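Local coordinates for protein erythrocyte binding antigen 140 (Plasmodium falciparum, PDB 4GF2) that probably binds a receptor on the host erythrocyte surface during parasite invasion, through the two Duffy-binding-like domains contained in this fragment, at residues A[545-550]-A[560-565]; A[477-482]-A[537-542]; A[337-342]-A[409-414]; A[484-489]-A[530-535]; A[493-498]-A[571-576]. The protein carries 3 engineered substitutions. One frame throughout, in Å; residues are numbered along the deposited sequence.

Contact 1 of 5, residues A[545-550]-A[560-565]; sequences KDKNKK and NKEANV
The connection between helix 518-548 and helix 563-570 is bridged on its surface by Lys547, in the last turn of the first helix, and Glu562, the N-cap residue of the second. Lys547 NZ makes a salt bridge with Glu562 OE2 at 3.3 Å, the two side chains meeting at about a right angle. The lysine chain leaves with CG anti to the backbone N (chi1 -178°), which sends it toward 560-565. Its CD passes the backbone N of Asn560 at 4.1 Å, and the bend at chi3 (68°) then turns CE and NZ toward Glu562. A long flexible side chain suits this place, because the nearest CA atoms, those of Lys547 and Asn560, stand 7.5 Å apart. The salt bridge spans the irregular connection between two consecutive helices of this largely helical region. In Glu562 a bend at chi2 (63°) turns the carboxylate back to the lysine although CB points away. The Lys561 carbonyl O lies 4.0 Å from Lys547 NZ but is hydrogen-bonded to Tyr543 OH instead. Lys561 itself sends its ammonium to Glu569.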
# COMPACT_ATOMS: atom_id res chain seq x y z
N LYS A 545 7.47 -42.69 8.54
CA LYS A 545 8.30 -42.71 7.34
C LYS A 545 9.13 -41.44 7.22
O LYS A 545 10.31 -41.50 6.86
CB LYS A 545 7.43 -42.89 6.10
CG LYS A 545 6.87 -44.30 5.95
CD LYS A 545 5.95 -44.42 4.74
CE LYS A 545 5.51 -45.86 4.53
NZ LYS A 545 4.44 -45.98 3.50
N ASP A 546 8.53 -40.29 7.53
CA ASP A 546 9.25 -39.02 7.48
C ASP A 546 10.32 -38.98 8.55
O ASP A 546 11.46 -38.58 8.29
CB ASP A 546 8.29 -37.83 7.64
CG ASP A 546 7.49 -37.54 6.38
OD1 ASP A 546 7.78 -38.14 5.33
OD2 ASP A 546 6.57 -36.68 6.45
N LYS A 547 9.96 -39.38 9.77
CA LYS A 547 10.91 -39.40 10.88
C LYS A 547 12.17 -40.19 10.50
O LYS A 547 13.29 -39.75 10.76
CB LYS A 547 10.28 -40.00 12.13
CG LYS A 547 11.20 -40.01 13.34
CD LYS A 547 10.55 -40.68 14.55
CE LYS A 547 10.37 -42.17 14.33
NZ LYS A 547 9.78 -42.85 15.52
N ASN A 548 11.97 -41.35 9.88
CA ASN A 548 13.09 -42.20 9.49
C ASN A 548 13.97 -41.54 8.43
O ASN A 548 15.16 -41.84 8.34
CB ASN A 548 12.58 -43.55 8.98
CG ASN A 548 11.93 -44.37 10.07
OD1 ASN A 548 12.30 -44.28 11.24
ND2 ASN A 548 10.94 -45.18 9.69
N LYS A 549 13.38 -40.66 7.64
CA LYS A 549 14.13 -39.90 6.64
C LYS A 549 14.79 -38.67 7.27
O LYS A 549 15.31 -37.81 6.57
CB LYS A 549 13.20 -39.47 5.50
CG LYS A 549 12.75 -40.62 4.61
CD LYS A 549 11.38 -40.37 4.01
CE LYS A 549 11.36 -39.16 3.10
NZ LYS A 549 9.97 -38.84 2.63
N LYS A 550 14.75 -38.61 8.60
CA LYS A 550 15.45 -37.58 9.36
C LYS A 550 14.99 -36.17 9.01
O LYS A 550 15.77 -35.22 9.05
CB LYS A 550 16.97 -37.71 9.15
CG LYS A 550 17.52 -39.07 9.53
CD LYS A 550 19.03 -39.15 9.35
CE LYS A 550 19.57 -40.52 9.72
NZ LYS A 550 21.05 -40.61 9.57
N ASN A 560 12.83 -38.96 17.48
CA ASN A 560 12.77 -40.27 18.11
C ASN A 560 11.71 -40.35 19.20
O ASN A 560 11.99 -40.74 20.34
CB ASN A 560 14.14 -40.63 18.69
CG ASN A 560 14.21 -42.08 19.14
OD1 ASN A 560 13.43 -42.92 18.69
ND2 ASN A 560 15.15 -42.38 20.03
N LYS A 561 10.48 -39.97 18.85
CA LYS A 561 9.33 -40.17 19.72
C LYS A 561 8.23 -40.85 18.93
O LYS A 561 7.77 -40.32 17.92
CB LYS A 561 8.83 -38.84 20.29
CG LYS A 561 9.77 -38.21 21.30
CD LYS A 561 9.12 -37.01 21.98
CE LYS A 561 10.01 -36.43 23.06
NZ LYS A 561 9.35 -35.33 23.81
N GLU A 562 7.81 -42.03 19.38
CA GLU A 562 6.77 -42.78 18.68
C GLU A 562 5.57 -41.87 18.42
O GLU A 562 5.20 -41.05 19.26
CB GLU A 562 6.35 -44.00 19.50
CG GLU A 562 6.36 -45.30 18.72
CD GLU A 562 7.74 -45.69 18.23
OE1 GLU A 562 8.38 -46.54 18.88
OE2 GLU A 562 8.18 -45.15 17.19
N ALA A 563 4.98 -42.03 17.24
CA ALA A 563 3.86 -41.19 16.82
C ALA A 563 2.83 -41.00 17.93
O ALA A 563 2.46 -39.86 18.25
CB ALA A 563 3.19 -41.78 15.59
N ASN A 564 2.38 -42.10 18.51
CA ASN A 564 1.34 -42.04 19.54
C ASN A 564 1.83 -41.36 20.81
O ASN A 564 1.03 -40.89 21.62
CB ASN A 564 0.78 -43.43 19.84
CG ASN A 564 1.86 -44.41 20.26
OD1 ASN A 564 3.00 -44.03 20.53
ND2 ASN A 564 1.50 -45.69 20.32
N VAL A 565 3.14 -41.29 20.99
CA VAL A 565 3.72 -40.58 22.12
C VAL A 565 3.70 -39.09 21.84
O VAL A 565 3.31 -38.29 22.70
CB VAL A 565 5.17 -41.03 22.39
CG1 VAL A 565 5.85 -40.06 23.35
CG2 VAL A 565 5.19 -42.45 22.94

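Contact 2 of 5, residues A[477-482]-A[537-542]; sequences PQFLRW and EKQVDK
Phe479 and Lys542 lie alongside each other, pointing opposite ways, the aliphatic part of the lysine flat over one face of the phenyl ring. Lys542 CD sits 3.7 Å from the centroid of the Phe479 ring and 9° off its normal, a CH-pi contact, and Lys542 CE approaches Phe479 CG at 3.5 Å. The bend at chi4 lifts NZ away from the face, to 5.1 Å from the Phe479 centroid, where cation-pi attraction is weak at most, and into a salt bridge with Asp546. A lysine suits the border of this buried contact because its methylenes cover the aromatic face while its charge reaches that acid. Phe479, with chi1 at 165°, drives its ring tip into helix 518-548, where CZ meets Gln539 O at 3.3 Å near the ring plane. Gln539 CB touches Phe479 CE1 at 4.0 Å, its amide steeply tilted to the ring and held by Glu535 O. The packing belongs to the antiparallel hairpin of helices 478-508 and 518-548, the first in the second Duffy-binding-like domain.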
# COMPACT_ATOMS: atom_id res chain seq x y z
N PRO A 477 6.89 -27.71 11.14
CA PRO A 477 6.32 -28.32 9.94
C PRO A 477 4.80 -28.45 10.03
O PRO A 477 4.27 -28.95 11.02
CB PRO A 477 6.98 -29.70 9.91
CG PRO A 477 8.32 -29.45 10.49
CD PRO A 477 8.14 -28.38 11.54
N GLN A 478 4.12 -27.96 9.00
CA GLN A 478 2.67 -27.91 8.98
C GLN A 478 2.03 -29.23 9.39
O GLN A 478 1.17 -29.27 10.27
CB GLN A 478 2.20 -27.50 7.58
CG GLN A 478 0.72 -27.23 7.47
CD GLN A 478 0.35 -26.66 6.12
OE1 GLN A 478 0.80 -27.16 5.09
NE2 GLN A 478 -0.44 -25.60 6.12
N PHE A 479 2.45 -30.32 8.76
CA PHE A 479 1.87 -31.63 9.05
C PHE A 479 1.91 -31.96 10.53
O PHE A 479 0.96 -32.52 11.08
CB PHE A 479 2.60 -32.73 8.28
CG PHE A 479 2.30 -34.11 8.80
CD1 PHE A 479 1.07 -34.69 8.58
CD2 PHE A 479 3.25 -34.81 9.52
CE1 PHE A 479 0.79 -35.96 9.06
CE2 PHE A 479 2.98 -36.08 10.00
CZ PHE A 479 1.75 -36.65 9.77
N LEU A 480 3.03 -31.63 11.18
CA LEU A 480 3.18 -31.89 12.60
C LEU A 480 2.17 -31.08 13.41
O LEU A 480 1.62 -31.57 14.39
CB LEU A 480 4.61 -31.57 13.06
CG LEU A 480 5.70 -32.51 12.53
CD1 LEU A 480 7.09 -32.01 12.93
CD2 LEU A 480 5.49 -33.93 13.04
N ARG A 481 1.92 -29.85 12.97
CA ARG A 481 0.94 -29.01 13.64
C ARG A 481 -0.45 -29.60 13.46
O ARG A 481 -1.26 -29.59 14.38
CB ARG A 481 0.98 -27.59 13.08
CG ARG A 481 2.35 -26.93 13.15
CD ARG A 481 2.25 -25.43 12.92
NE ARG A 481 1.37 -25.09 11.81
CZ ARG A 481 1.76 -24.84 10.56
NH1 ARG A 481 3.05 -24.89 10.23
NH2 ARG A 481 0.86 -24.54 9.64
N TRP A 482 -0.71 -30.11 12.26
CA TRP A 482 -2.02 -30.67 11.94
C TRP A 482 -2.25 -31.97 12.69
O TRP A 482 -3.34 -32.20 13.21
CB TRP A 482 -2.15 -30.90 10.43
CG TRP A 482 -2.25 -29.64 9.66
CD1 TRP A 482 -2.29 -28.37 10.17
CD2 TRP A 482 -2.32 -29.50 8.24
NE1 TRP A 482 -2.39 -27.45 9.15
CE2 TRP A 482 -2.41 -28.13 7.96
CE3 TRP A 482 -2.33 -30.41 7.18
CZ2 TRP A 482 -2.49 -27.64 6.66
CZ3 TRP A 482 -2.41 -29.93 5.89
CH2 TRP A 482 -2.50 -28.56 5.64
N GLU A 537 -4.12 -43.97 11.07
CA GLU A 537 -3.14 -44.84 10.44
C GLU A 537 -2.37 -44.11 9.34
O GLU A 537 -1.16 -44.26 9.23
CB GLU A 537 -3.83 -46.07 9.85
CG GLU A 537 -4.30 -47.06 10.91
CD GLU A 537 -5.06 -48.23 10.31
OE1 GLU A 537 -5.50 -48.12 9.14
OE2 GLU A 537 -5.22 -49.25 11.00
N LYS A 538 -3.09 -43.34 8.53
CA LYS A 538 -2.47 -42.57 7.46
C LYS A 538 -1.38 -41.66 8.02
O LYS A 538 -0.23 -41.71 7.59
CB LYS A 538 -3.51 -41.73 6.72
CG LYS A 538 -4.37 -42.52 5.74
CD LYS A 538 -5.30 -41.59 4.96
CE LYS A 538 -6.09 -42.34 3.89
NZ LYS A 538 -7.06 -43.31 4.48
N GLN A 539 -1.76 -40.83 8.99
CA GLN A 539 -0.85 -39.83 9.54
C GLN A 539 0.30 -40.45 10.32
O GLN A 539 1.42 -39.94 10.29
CB GLN A 539 -1.63 -38.86 10.43
CG GLN A 539 -2.63 -38.02 9.67
CD GLN A 539 -3.56 -37.29 10.59
OE1 GLN A 539 -3.43 -36.08 10.80
NE2 GLN A 539 -4.52 -38.01 11.16
N VAL A 540 0.02 -41.54 11.02
CA VAL A 540 1.06 -42.25 11.74
C VAL A 540 2.11 -42.76 10.77
O VAL A 540 3.31 -42.71 11.04
CB VAL A 540 0.47 -43.43 12.54
CG1 VAL A 540 1.54 -44.48 12.83
CG2 VAL A 540 -0.16 -42.93 13.82
N ASP A 541 1.65 -43.25 9.62
CA ASP A 541 2.55 -43.82 8.62
C ASP A 541 3.49 -42.74 8.10
O ASP A 541 4.69 -42.98 7.95
CB ASP A 541 1.74 -44.41 7.47
CG ASP A 541 2.59 -45.22 6.51
OD1 ASP A 541 3.46 -45.98 6.98
OD2 ASP A 541 2.39 -45.09 5.29
N LYS A 542 2.95 -41.56 7.83
CA LYS A 542 3.75 -40.45 7.33
C LYS A 542 4.72 -39.97 8.39
O LYS A 542 5.90 -39.75 8.11
CB LYS A 542 2.86 -39.29 6.88
CG LYS A 542 3.63 -38.03 6.51
CD LYS A 542 2.71 -36.94 6.00
CE LYS A 542 3.45 -35.61 5.87
NZ LYS A 542 4.56 -35.68 4.88

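Contact 3 of 5, residues A[337-342]-A[409-414]; sequences PGTCEP and SDIIKD
Van der Waals contact carries this meeting of two loops of the second Duffy-binding-like domain, through the pairs Thr339-Ile411 and Glu341-Ile412. Thr339 and Ile411 reach for each other methyl to methyl, with Thr339 CG2 4.0 Å from Ile411 CG2; a threonine chi1 of -64° leaves OG1 to bond to Phe336 O. Glu341 crosses Ile412 at about a right angle. Its extended chain passes across the end of the isoleucine, so that CD comes 3.4 Å from Ile412 CD1 and OE2 3.5 Å from Ile412 CG1. Polar bonds shape the second loop from within. Asp410 OD2 accepts from Lys413 N at 3.1 Å, nearly in line with the CG-OD2 bond, an Asx motif that curls 410-413 and presents both isoleucines. Arg345 forms a salt bridge with the same OD2. A covalent tie, the Cys340-Cys328 disulfide, fixes the other loop. The Glu341 carboxylate, buried against hydrocarbon and with a weak hydrogen bond from Asn327 ND2 to OE1, probably pays a desolvation cost, and its proton affinity may be raised.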
# COMPACT_ATOMS: atom_id res chain seq x y z
N PRO A 337 1.60 -38.16 0.66
CA PRO A 337 0.70 -39.22 1.14
C PRO A 337 0.71 -39.33 2.66
O PRO A 337 1.76 -39.21 3.27
CB PRO A 337 1.27 -40.48 0.50
CG PRO A 337 2.70 -40.17 0.26
CD PRO A 337 2.75 -38.71 -0.08
N GLY A 338 -0.47 -39.56 3.24
CA GLY A 338 -0.60 -39.72 4.68
C GLY A 338 -1.08 -38.46 5.38
O GLY A 338 -1.40 -38.49 6.57
N THR A 339 -1.14 -37.36 4.65
CA THR A 339 -1.57 -36.08 5.20
C THR A 339 -3.09 -35.99 5.30
O THR A 339 -3.81 -36.43 4.41
CB THR A 339 -1.06 -34.92 4.32
OG1 THR A 339 0.37 -34.89 4.32
CG2 THR A 339 -1.59 -33.58 4.83
N CYS A 340 -3.57 -35.41 6.40
CA CYS A 340 -5.00 -35.17 6.57
C CYS A 340 -5.25 -33.69 6.81
O CYS A 340 -4.81 -33.13 7.81
CB CYS A 340 -5.55 -36.02 7.72
SG CYS A 340 -5.65 -37.79 7.34
N GLU A 341 -5.96 -33.06 5.88
CA GLU A 341 -6.25 -31.64 5.97
C GLU A 341 -7.27 -31.38 7.07
O GLU A 341 -8.30 -32.04 7.12
CB GLU A 341 -6.78 -31.14 4.62
CG GLU A 341 -6.95 -29.64 4.52
CD GLU A 341 -7.48 -29.21 3.17
OE1 GLU A 341 -7.84 -30.10 2.36
OE2 GLU A 341 -7.53 -27.99 2.90
N PRO A 342 -6.97 -30.44 7.97
CA PRO A 342 -7.96 -30.10 9.01
C PRO A 342 -9.15 -29.36 8.42
O PRO A 342 -8.98 -28.58 7.48
CB PRO A 342 -7.18 -29.17 9.95
CG PRO A 342 -5.74 -29.36 9.60
CD PRO A 342 -5.71 -29.71 8.16
N SER A 409 4.93 -23.18 1.35
CA SER A 409 5.23 -24.50 1.90
C SER A 409 3.94 -25.24 2.26
O SER A 409 3.99 -26.41 2.63
CB SER A 409 6.12 -24.37 3.13
OG SER A 409 5.48 -23.60 4.14
N ASP A 410 2.81 -24.54 2.17
CA ASP A 410 1.51 -25.15 2.45
C ASP A 410 1.32 -26.43 1.63
O ASP A 410 1.59 -26.46 0.44
CB ASP A 410 0.38 -24.17 2.15
CG ASP A 410 -0.99 -24.82 2.26
OD1 ASP A 410 -1.40 -25.15 3.40
OD2 ASP A 410 -1.66 -25.00 1.22
N ILE A 411 0.83 -27.47 2.29
CA ILE A 411 0.70 -28.78 1.68
C ILE A 411 -0.45 -28.87 0.66
O ILE A 411 -0.36 -29.61 -0.31
CB ILE A 411 0.49 -29.87 2.75
CG1 ILE A 411 1.76 -30.05 3.57
CG2 ILE A 411 0.09 -31.20 2.11
CD1 ILE A 411 1.61 -31.00 4.74
N ILE A 412 -1.51 -28.11 0.90
CA ILE A 412 -2.74 -28.26 0.11
C ILE A 412 -2.62 -27.70 -1.30
O ILE A 412 -2.99 -28.36 -2.27
CB ILE A 412 -3.95 -27.60 0.80
CG1 ILE A 412 -4.09 -28.10 2.24
CG2 ILE A 412 -5.22 -27.89 0.02
CD1 ILE A 412 -4.25 -29.60 2.37
N LYS A 413 -2.12 -26.47 -1.42
CA LYS A 413 -1.99 -25.83 -2.72
C LYS A 413 -3.34 -25.80 -3.43
O LYS A 413 -3.46 -26.19 -4.59
CB LYS A 413 -0.97 -26.57 -3.59
CG LYS A 413 0.42 -26.65 -3.00
CD LYS A 413 1.02 -25.27 -2.79
CE LYS A 413 2.52 -25.35 -2.55
NZ LYS A 413 3.12 -24.01 -2.34
N ASP A 414 -4.37 -25.37 -2.70
CA ASP A 414 -5.71 -25.29 -3.25
C ASP A 414 -5.83 -24.06 -4.14
O ASP A 414 -4.91 -23.25 -4.23
CB ASP A 414 -6.74 -25.18 -2.12
CG ASP A 414 -6.68 -23.84 -1.41
OD1 ASP A 414 -5.56 -23.37 -1.15
OD2 ASP A 414 -7.74 -23.25 -1.14

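Contact 4 of 5, residues A[484-489]-A[530-535]; sequences KEWGDD and DLKKSE
The helical segments 484-489 and 530-535, parts of helices 478-508 and 518-548, run nearly antiparallel, their axes 12.0 Å apart at closest and inclined at 160°, with Trp486 and Glu535 as the nearest CA pair. Large side chains span the gap. Trp486, swung straight out from its helix by a chi1 of 176°, donates NE1-H to Glu535 OE1 at 2.9 Å in a nearly straight bond. The acceptor lies in the indole plane at its edge; the donor meets the glutamate from the anti side, tilted from the carboxylate plane. The syn side of the same oxygen takes Lys532 NZ, also 2.9 Å away, so two donors grip OE1. Lys532, bent at chi2 and chi3, folds back past the tryptophan, whose CZ2 meets Lys532 O at 3.5 Å. Beyond it, Asp489 OD2 forms a long salt bridge with Lys532 NZ, at 3.8 Å, and a water over one indole face joins Lys532 NZ to Trp486 O. Asp489 OD2 also accepts from Trp326 NE1, whose ring stands edge-to-face to Trp486. The lysine, lying between acids 6.4 Å apart (Asp489 OD2 to Glu535 OE1), probably offsets their repulsion and favours their ionised forms in this largely buried interface.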
# COMPACT_ATOMS: atom_id res chain seq x y z
N LYS A 484 -1.16 -32.97 15.55
CA LYS A 484 -1.55 -32.65 16.91
C LYS A 484 -2.97 -32.09 16.96
O LYS A 484 -3.75 -32.43 17.85
CB LYS A 484 -0.57 -31.65 17.54
CG LYS A 484 -1.25 -30.54 18.31
CD LYS A 484 -0.26 -29.71 19.11
CE LYS A 484 -0.75 -28.28 19.29
NZ LYS A 484 -2.14 -28.23 19.84
N GLU A 485 -3.31 -31.23 16.00
CA GLU A 485 -4.65 -30.66 15.92
C GLU A 485 -5.67 -31.78 15.78
O GLU A 485 -6.75 -31.73 16.36
CB GLU A 485 -4.75 -29.69 14.74
CG GLU A 485 -6.06 -28.91 14.68
CD GLU A 485 -6.15 -27.99 13.46
OE1 GLU A 485 -5.15 -27.86 12.73
OE2 GLU A 485 -7.23 -27.39 13.24
N TRP A 486 -5.31 -32.80 15.01
CA TRP A 486 -6.18 -33.95 14.81
C TRP A 486 -6.36 -34.71 16.12
O TRP A 486 -7.47 -35.11 16.47
CB TRP A 486 -5.60 -34.87 13.74
CG TRP A 486 -6.38 -36.13 13.54
CD1 TRP A 486 -7.32 -36.36 12.59
CD2 TRP A 486 -6.30 -37.33 14.32
NE1 TRP A 486 -7.83 -37.63 12.72
CE2 TRP A 486 -7.21 -38.25 13.78
CE3 TRP A 486 -5.53 -37.71 15.43
CZ2 TRP A 486 -7.39 -39.52 14.30
CZ3 TRP A 486 -5.71 -38.98 15.95
CH2 TRP A 486 -6.63 -39.87 15.38
N GLY A 487 -5.26 -34.89 16.85
CA GLY A 487 -5.30 -35.56 18.14
C GLY A 487 -6.28 -34.91 19.08
O GLY A 487 -7.21 -35.56 19.57
N ASP A 488 -6.09 -33.62 19.34
CA ASP A 488 -6.98 -32.88 20.23
C ASP A 488 -8.43 -32.98 19.77
O ASP A 488 -9.34 -33.11 20.59
CB ASP A 488 -6.57 -31.41 20.31
CG ASP A 488 -5.30 -31.19 21.09
OD1 ASP A 488 -4.97 -32.05 21.94
OD2 ASP A 488 -4.62 -30.17 20.86
N ASP A 489 -8.64 -32.93 18.46
CA ASP A 489 -9.98 -33.01 17.90
C ASP A 489 -10.57 -34.39 18.15
O ASP A 489 -11.74 -34.53 18.49
CB ASP A 489 -9.94 -32.72 16.40
CG ASP A 489 -11.31 -32.82 15.75
OD1 ASP A 489 -12.17 -31.96 16.04
OD2 ASP A 489 -11.53 -33.75 14.95
N ASP A 530 -14.13 -46.09 13.15
CA ASP A 530 -13.40 -46.74 12.06
C ASP A 530 -12.83 -45.68 11.11
O ASP A 530 -11.71 -45.82 10.62
CB ASP A 530 -14.31 -47.71 11.30
CG ASP A 530 -14.69 -48.93 12.12
OD1 ASP A 530 -14.02 -49.20 13.14
OD2 ASP A 530 -15.65 -49.63 11.74
N LEU A 531 -13.61 -44.63 10.88
CA LEU A 531 -13.16 -43.55 10.01
C LEU A 531 -11.94 -42.86 10.62
O LEU A 531 -10.98 -42.56 9.93
CB LEU A 531 -14.28 -42.53 9.80
CG LEU A 531 -13.89 -41.27 9.03
CD1 LEU A 531 -13.40 -41.61 7.63
CD2 LEU A 531 -15.04 -40.28 8.98
N LYS A 532 -11.99 -42.63 11.93
CA LYS A 532 -10.90 -41.95 12.61
C LYS A 532 -9.68 -42.86 12.67
O LYS A 532 -8.54 -42.39 12.64
CB LYS A 532 -11.31 -41.54 14.03
CG LYS A 532 -12.57 -40.67 14.10
CD LYS A 532 -12.45 -39.39 13.29
CE LYS A 532 -11.50 -38.39 13.93
NZ LYS A 532 -11.43 -37.12 13.15
N LYS A 533 -9.92 -44.17 12.73
CA LYS A 533 -8.84 -45.14 12.77
C LYS A 533 -8.01 -45.09 11.49
O LYS A 533 -6.78 -45.14 11.53
CB LYS A 533 -9.40 -46.55 12.96
CG LYS A 533 -8.33 -47.63 12.99
CD LYS A 533 -8.93 -49.02 13.15
CE LYS A 533 -7.87 -50.11 13.04
NZ LYS A 533 -6.83 -50.01 14.09
N SER A 534 -8.68 -44.99 10.34
CA SER A 534 -7.97 -44.89 9.07
C SER A 534 -7.19 -43.58 8.98
O SER A 534 -6.06 -43.56 8.51
CB SER A 534 -8.93 -45.04 7.89
OG SER A 534 -10.00 -44.12 7.94
N GLU A 535 -7.79 -42.49 9.46
CA GLU A 535 -7.13 -41.19 9.46
C GLU A 535 -5.87 -41.27 10.30
O GLU A 535 -4.80 -40.79 9.90
CB GLU A 535 -8.05 -40.12 10.02
CG GLU A 535 -9.29 -39.86 9.19
CD GLU A 535 -10.25 -38.91 9.87
OE1 GLU A 535 -9.96 -38.49 11.01
OE2 GLU A 535 -11.30 -38.58 9.27
O HOH W 1 -9.94 -35.55 14.76

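Contact 5 of 5, residues A[493-498]-A[571-576]; sequences KRKEKI and SKECKD
The carboxylate of Glu573 is the flat group that meets the other segment, and Lys495 NZ stands over one of its faces, with neither its other face nor its edge touched by 493-498. The ammonium is displaced toward OE2, which it reaches at 3.1 Å, and it also lies 3.4 Å from Glu573 CD. The hydrogen bond is weak, consistent with this approach from above the plane, and charge attraction probably contributes most. Lys495 gets there by curling at chi2, chi3 and chi4, while Glu573 bends at chi2 to bring its acid back to helix 478-508. The contact belongs to the short 3-10 turn around Glu573 that follows helix 563-570, which the Cys574-Cys491 disulfide staples to the long helix. Asp488 OD1 adds a hydrogen bond from the backbone N of Glu573. At this partly exposed surface, long charged chains can meet across a backbone gap of 9.2 Å between the CA atoms of Lys495 and Glu573. Asp576 OD1, 5.0 Å from Lys495 NZ, adds a second negative charge near the ammonium without touching it.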
# COMPACT_ATOMS: atom_id res chain seq x y z
N LYS A 493 -13.80 -35.17 20.70
CA LYS A 493 -15.05 -35.72 20.19
C LYS A 493 -15.31 -37.11 20.75
O LYS A 493 -16.46 -37.54 20.86
CB LYS A 493 -15.04 -35.75 18.66
CG LYS A 493 -14.83 -34.38 18.00
CD LYS A 493 -15.69 -33.30 18.64
CE LYS A 493 -15.38 -31.92 18.06
NZ LYS A 493 -16.13 -30.84 18.76
N ARG A 494 -14.25 -37.82 21.13
CA ARG A 494 -14.40 -39.11 21.76
C ARG A 494 -15.01 -38.92 23.14
O ARG A 494 -15.98 -39.59 23.50
CB ARG A 494 -13.05 -39.83 21.87
CG ARG A 494 -13.15 -41.20 22.51
CD ARG A 494 -11.81 -41.90 22.57
NE ARG A 494 -11.83 -43.05 23.47
CZ ARG A 494 -12.19 -44.28 23.12
NH1 ARG A 494 -12.57 -44.55 21.88
NH2 ARG A 494 -12.17 -45.25 24.02
N LYS A 495 -14.44 -38.00 23.91
CA LYS A 495 -15.00 -37.65 25.22
C LYS A 495 -16.48 -37.33 25.08
O LYS A 495 -17.31 -37.82 25.84
CB LYS A 495 -14.27 -36.44 25.82
CG LYS A 495 -13.07 -36.79 26.69
CD LYS A 495 -12.88 -35.76 27.80
CE LYS A 495 -12.72 -34.35 27.25
NZ LYS A 495 -11.48 -34.19 26.43
N GLU A 496 -16.80 -36.50 24.09
CA GLU A 496 -18.18 -36.10 23.85
C GLU A 496 -19.07 -37.32 23.62
O GLU A 496 -20.14 -37.43 24.22
CB GLU A 496 -18.24 -35.18 22.63
CG GLU A 496 -19.63 -34.65 22.31
CD GLU A 496 -19.63 -33.69 21.13
OE1 GLU A 496 -18.54 -33.40 20.60
OE2 GLU A 496 -20.72 -33.23 20.74
N LYS A 497 -18.62 -38.23 22.77
CA LYS A 497 -19.40 -39.41 22.43
C LYS A 497 -19.55 -40.38 23.61
O LYS A 497 -20.57 -41.06 23.73
CB LYS A 497 -18.79 -40.12 21.22
CG LYS A 497 -19.23 -39.52 19.90
CD LYS A 497 -18.30 -39.91 18.76
CE LYS A 497 -18.94 -39.62 17.41
NZ LYS A 497 -19.41 -38.21 17.29
N ILE A 498 -18.54 -40.43 24.47
CA ILE A 498 -18.64 -41.22 25.69
C ILE A 498 -19.72 -40.63 26.60
O ILE A 498 -20.59 -41.35 27.10
CB ILE A 498 -17.31 -41.25 26.47
CG1 ILE A 498 -16.31 -42.17 25.75
CG2 ILE A 498 -17.54 -41.74 27.89
CD1 ILE A 498 -14.99 -42.31 26.47
N SER A 571 -0.77 -33.08 22.38
CA SER A 571 -2.23 -32.96 22.42
C SER A 571 -2.74 -33.01 23.86
O SER A 571 -2.96 -34.09 24.41
CB SER A 571 -2.88 -34.08 21.61
OG SER A 571 -2.52 -34.00 20.24
N LYS A 572 -2.94 -31.83 24.46
CA LYS A 572 -3.47 -31.73 25.81
C LYS A 572 -4.72 -32.59 25.98
O LYS A 572 -4.84 -33.34 26.96
CB LYS A 572 -3.84 -30.28 26.14
CG LYS A 572 -2.73 -29.46 26.77
CD LYS A 572 -3.29 -28.16 27.33
CE LYS A 572 -2.22 -27.09 27.48
NZ LYS A 572 -2.82 -25.79 27.90
N GLU A 573 -5.64 -32.48 25.03
CA GLU A 573 -6.93 -33.15 25.11
C GLU A 573 -6.79 -34.67 25.26
O GLU A 573 -7.73 -35.34 25.68
CB GLU A 573 -7.75 -32.85 23.86
CG GLU A 573 -9.25 -32.92 24.06
CD GLU A 573 -9.80 -31.71 24.78
OE1 GLU A 573 -9.00 -30.89 25.27
OE2 GLU A 573 -11.04 -31.59 24.87
N CYS A 574 -5.63 -35.20 24.89
CA CYS A 574 -5.38 -36.63 24.98
C CYS A 574 -4.55 -37.00 26.21
O CYS A 574 -4.10 -38.13 26.35
CB CYS A 574 -4.65 -37.11 23.72
SG CYS A 574 -5.39 -36.55 22.18
N LYS A 575 -4.35 -36.03 27.10
CA LYS A 575 -3.52 -36.23 28.28
C LYS A 575 -3.96 -37.44 29.09
O LYS A 575 -3.15 -38.11 29.74
CB LYS A 575 -3.55 -34.98 29.17
CG LYS A 575 -2.80 -35.14 30.49
CD LYS A 575 -3.06 -33.96 31.42
CE LYS A 575 -2.46 -34.21 32.80
NZ LYS A 575 -2.82 -33.15 33.77
N ASP A 576 -5.26 -37.73 29.06
CA ASP A 576 -5.84 -38.77 29.89
C ASP A 576 -6.17 -40.02 29.08
O ASP A 576 -6.89 -40.90 29.55
CB ASP A 576 -7.11 -38.26 30.57
CG ASP A 576 -7.39 -36.80 30.27
OD1 ASP A 576 -7.95 -36.51 29.18
OD2 ASP A 576 -7.04 -35.94 31.11

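Contacts 2, 3 and 4 are buried, whereas contacts 1 and 5 lie at the surface, where single lysine-glutamate salt bridges do the work. Contacts 2 and 4 join the same two helices, 478-508 and 518-548, with their centres about 10 Å apart: the first by hydrocarbon on an aromatic face, the second by a polar network around an indole. Contact 3 packs loops against this pair, and Gln478 of contact 2 bonds to Asp410 and Ile411 there. Contact 1 lies at the C-terminal end of helix 518-548, next to contact 2, which it touches through Ala563 and Val540. Contact 5 adjoins contact 4, where Asp488 and Lys484 O hold the turn that begins at Ser571.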